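Local coordinates for protein rutinosidase (Aspergillus niger, PDB 6I1A) that hydrolyses glycosidic bonds as a rutinosidase of glycoside hydrolase family 5, and probably also acts as an exo-1,3-beta-glucanase in beta-glucan metabolism, at residues A[14-17]-A[18-21]. Residues are numbered along the deposited sequence; the frame is centred on the assembly and turned at random.
Sequences YIDW and RTFK. With EDO (1,2-ethanediol), chain J.
Asp16 receives three backbone N-H groups from the residues that follow it, combining an Asx turn, a type I beta turn and an i to i+4 bond in the loop leading into strand 22-26 of the TIM-barrel. The Asx turn rests on Asp16 OD1, which takes the N-H of Arg18 at 2.9 Å from above the carboxylate plane; chi1 of -177° sets CG opposite the backbone N, which swings OD1 over that N-H. Asp16 O is gripped twice. Thr19 N, 3.0 Å from it and above the carbonyl plane, closes the beta turn, whose central residues Trp17 and Arg18 both have helical backbone angles. Phe20 N, also 3.0 Å from Asp16 O, closes an alpha-turn nearly in line with the C=O (163° at the oxygen).

Close packing lies on the hydrophobic side. Ile15 CD1 sits over one face of Phe20, 4.0 Å from the ring centroid, as a CH-pi contact. Phe20 in turn directs an edge at the six-membered ring of Trp17, with centroids 5.2 Å apart and planes at 77°, a T-shaped pair. Ile15 CD1 and Phe20 CD2 share the same face of the indole, each set toward its rim. The buried indole is fixed from beyond the turn by a hydrogen bond from NE1 to Thr188 OG1 and by an edge-to-face contact with Phe300.

The polar side is looser and solvent-exposed. The Arg18 chain stretches out from the turn, and its NH2 bonds Lys296 O and Ala257 O. Between the Asp16 and Arg18 side chains lies a 1,2-ethanediol, probably from the crystallisation liquor and also bonded to Leu261 O; its O2 donates to Asp16 OD1 at 2.7 Å and lies 3.2 Å from Arg18 NE, near the guanidinium plane.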
ATOM      1  N   TYR A  14      28.599 -22.688 -10.506  1.00 22.48           N
ATOM      2  CA  TYR A  14      27.518 -21.672 -10.718  1.00 19.49           C
ATOM      3  C   TYR A  14      26.699 -21.553  -9.438  1.00 20.41           C
ATOM      4  O   TYR A  14      26.571 -22.490  -8.642  1.00 24.35           O
ATOM      5  CB  TYR A  14      26.606 -22.013 -11.909  1.00 20.59           C
ATOM      6  CG  TYR A  14      27.289 -21.893 -13.231  1.00 18.80           C
ATOM      7  CD1 TYR A  14      28.091 -22.918 -13.767  1.00 20.44           C
ATOM      8  CD2 TYR A  14      27.154 -20.768 -14.018  1.00 18.88           C
ATOM      9  CE1 TYR A  14      28.700 -22.801 -15.009  1.00 22.63           C
ATOM     10  CE2 TYR A  14      27.797 -20.618 -15.236  1.00 19.11           C
ATOM     11  CZ  TYR A  14      28.537 -21.662 -15.789  1.00 18.32           C
ATOM     12  OH  TYR A  14      29.138 -21.451 -17.000  1.00 20.19           O
ATOM     13  N   ILE A  15      26.051 -20.414  -9.237  1.00 20.30           N
ATOM     14  CA  ILE A  15      25.296 -20.288  -7.965  1.00 22.01           C
ATOM     15  C   ILE A  15      23.868 -20.755  -8.143  1.00 20.42           C
ATOM     16  O   ILE A  15      23.265 -20.648  -9.271  1.00 19.27           O
ATOM     17  CB  ILE A  15      25.413 -18.882  -7.377  1.00 27.38           C
ATOM     18  CG1 ILE A  15      24.558 -17.881  -8.128  1.00 26.44           C
ATOM     19  CG2 ILE A  15      26.892 -18.451  -7.293  1.00 30.60           C
ATOM     20  CD1 ILE A  15      24.287 -16.630  -7.255  1.00 26.20           C
ATOM     21  N   ASP A  16      23.327 -21.255  -7.050  1.00 17.54           N
ATOM     22  CA  ASP A  16      21.926 -21.606  -6.910  1.00 19.87           C
ATOM     23  C   ASP A  16      21.311 -20.532  -6.027  1.00 16.63           C
ATOM     24  O   ASP A  16      21.618 -20.481  -4.867  1.00 16.72           O
ATOM     25  CB  ASP A  16      21.753 -22.982  -6.280  1.00 20.64           C
ATOM     26  CG  ASP A  16      20.326 -23.412  -6.187  1.00 22.97           C
ATOM     27  OD1 ASP A  16      19.417 -22.623  -6.381  1.00 22.14           O
ATOM     28  OD2 ASP A  16      20.115 -24.622  -5.913  1.00 31.14           O
ATOM     29  N   TRP A  17      20.535 -19.631  -6.623  1.00 16.27           N
ATOM     30  CA  TRP A  17      19.945 -18.534  -5.822  1.00 14.44           C
ATOM     31  C   TRP A  17      19.061 -19.072  -4.699  1.00 15.84           C
ATOM     32  O   TRP A  17      18.627 -18.280  -3.846  1.00 15.10           O
ATOM     33  CB  TRP A  17      19.181 -17.569  -6.733  1.00 14.77           C
ATOM     34  CG  TRP A  17      20.066 -16.491  -7.277  1.00 13.35           C
ATOM     35  CD1 TRP A  17      20.591 -16.374  -8.536  1.00 13.54           C
ATOM     36  CD2 TRP A  17      20.515 -15.320  -6.570  1.00 12.84           C
ATOM     37  NE1 TRP A  17      21.368 -15.263  -8.647  1.00 13.65           N
ATOM     38  CE2 TRP A  17      21.297 -14.565  -7.463  1.00 13.23           C
ATOM     39  CE3 TRP A  17      20.343 -14.824  -5.253  1.00 13.52           C
ATOM     40  CZ2 TRP A  17      21.943 -13.382  -7.092  1.00 14.15           C
ATOM     41  CZ3 TRP A  17      20.956 -13.635  -4.896  1.00 14.19           C
ATOM     42  CH2 TRP A  17      21.695 -12.887  -5.830  1.00 13.59           C
ATOM     43  N   ARG A  18      18.630 -20.339  -4.721  1.00 15.03           N
ATOM     44  CA  ARG A  18      17.829 -20.890  -3.616  1.00 15.51           C
ATOM     45  C   ARG A  18      18.674 -21.057  -2.353  1.00 16.57           C
ATOM     46  O   ARG A  18      18.073 -21.119  -1.259  1.00 20.59           O
ATOM     47  CB  ARG A  18      17.160 -22.213  -4.034  1.00 17.32           C
ATOM     48  CG  ARG A  18      16.041 -22.020  -5.035  1.00 18.57           C
ATOM     49  CD  ARG A  18      15.522 -23.359  -5.603  1.00 21.91           C
ATOM     50  NE  ARG A  18      14.602 -23.165  -6.737  1.00 21.29           N
ATOM     51  CZ  ARG A  18      13.406 -22.697  -6.583  1.00 19.71           C
ATOM     52  NH1 ARG A  18      12.922 -22.452  -5.369  1.00 21.28           N
ATOM     53  NH2 ARG A  18      12.611 -22.515  -7.635  1.00 19.83           N
ATOM     54  N   THR A  19      19.962 -21.237  -2.491  1.00 16.25           N
ATOM     55  CA  THR A  19      20.836 -21.467  -1.312  1.00 19.50           C
ATOM     56  C   THR A  19      21.784 -20.292  -1.086  1.00 19.49           C
ATOM     57  O   THR A  19      22.299 -20.149   0.048  1.00 23.25           O
ATOM     58  CB  THR A  19      21.567 -22.801  -1.460  1.00 20.44           C
ATOM     59  OG1 THR A  19      22.429 -22.808  -2.587  1.00 24.69           O
ATOM     60  CG2 THR A  19      20.567 -23.925  -1.561  1.00 24.94           C
ATOM     61  N   PHE A  20      22.110 -19.532  -2.113  1.00 17.74           N
ATOM     62  CA  PHE A  20      23.097 -18.425  -2.017  1.00 17.38           C
ATOM     63  C   PHE A  20      22.506 -17.318  -1.159  1.00 20.00           C
ATOM     64  O   PHE A  20      21.352 -16.914  -1.316  1.00 19.98           O
ATOM     65  CB  PHE A  20      23.420 -17.948  -3.425  1.00 19.43           C
ATOM     66  CG  PHE A  20      24.373 -16.787  -3.469  1.00 20.12           C
ATOM     67  CD1 PHE A  20      25.730 -16.986  -3.388  1.00 21.85           C
ATOM     68  CD2 PHE A  20      23.896 -15.490  -3.564  1.00 21.73           C
ATOM     69  CE1 PHE A  20      26.623 -15.914  -3.392  1.00 23.58           C
ATOM     70  CE2 PHE A  20      24.781 -14.425  -3.594  1.00 24.62           C
ATOM     71  CZ  PHE A  20      26.139 -14.635  -3.517  1.00 24.76           C
ATOM     72  N   LYS A  21      23.331 -16.753  -0.297  1.00 17.72           N
ATOM     73  CA  LYS A  21      23.014 -15.564   0.516  1.00 19.10           C
ATOM     74  C   LYS A  21      24.144 -14.559   0.333  1.00 18.65           C
ATOM     75  O   LYS A  21      25.302 -14.923   0.239  1.00 20.54           O
ATOM     76  CB  LYS A  21      22.878 -15.911   1.971  1.00 23.40           C
ATOM     77  CG  LYS A  21      21.688 -16.835   2.246  1.00 28.33           C
ATOM     78  CD  LYS A  21      20.537 -16.182   2.920  1.00 27.86           C
ATOM     79  CE  LYS A  21      19.729 -17.147   3.768  1.00 31.61           C
ATOM     80  NZ  LYS A  21      18.282 -16.883   3.654  1.00 33.26           N
TER
HETATM   81  C1  EDO J 408      17.172 -20.439  -8.911  1.00 18.22           C
HETATM   82  O1  EDO J 408      15.807 -20.442  -8.997  1.00 19.24           O
HETATM   83  C2  EDO J 408      17.769 -21.808  -9.208  1.00 21.25           C
HETATM   84  O2  EDO J 408      17.409 -22.819  -8.248  1.00 23.45           O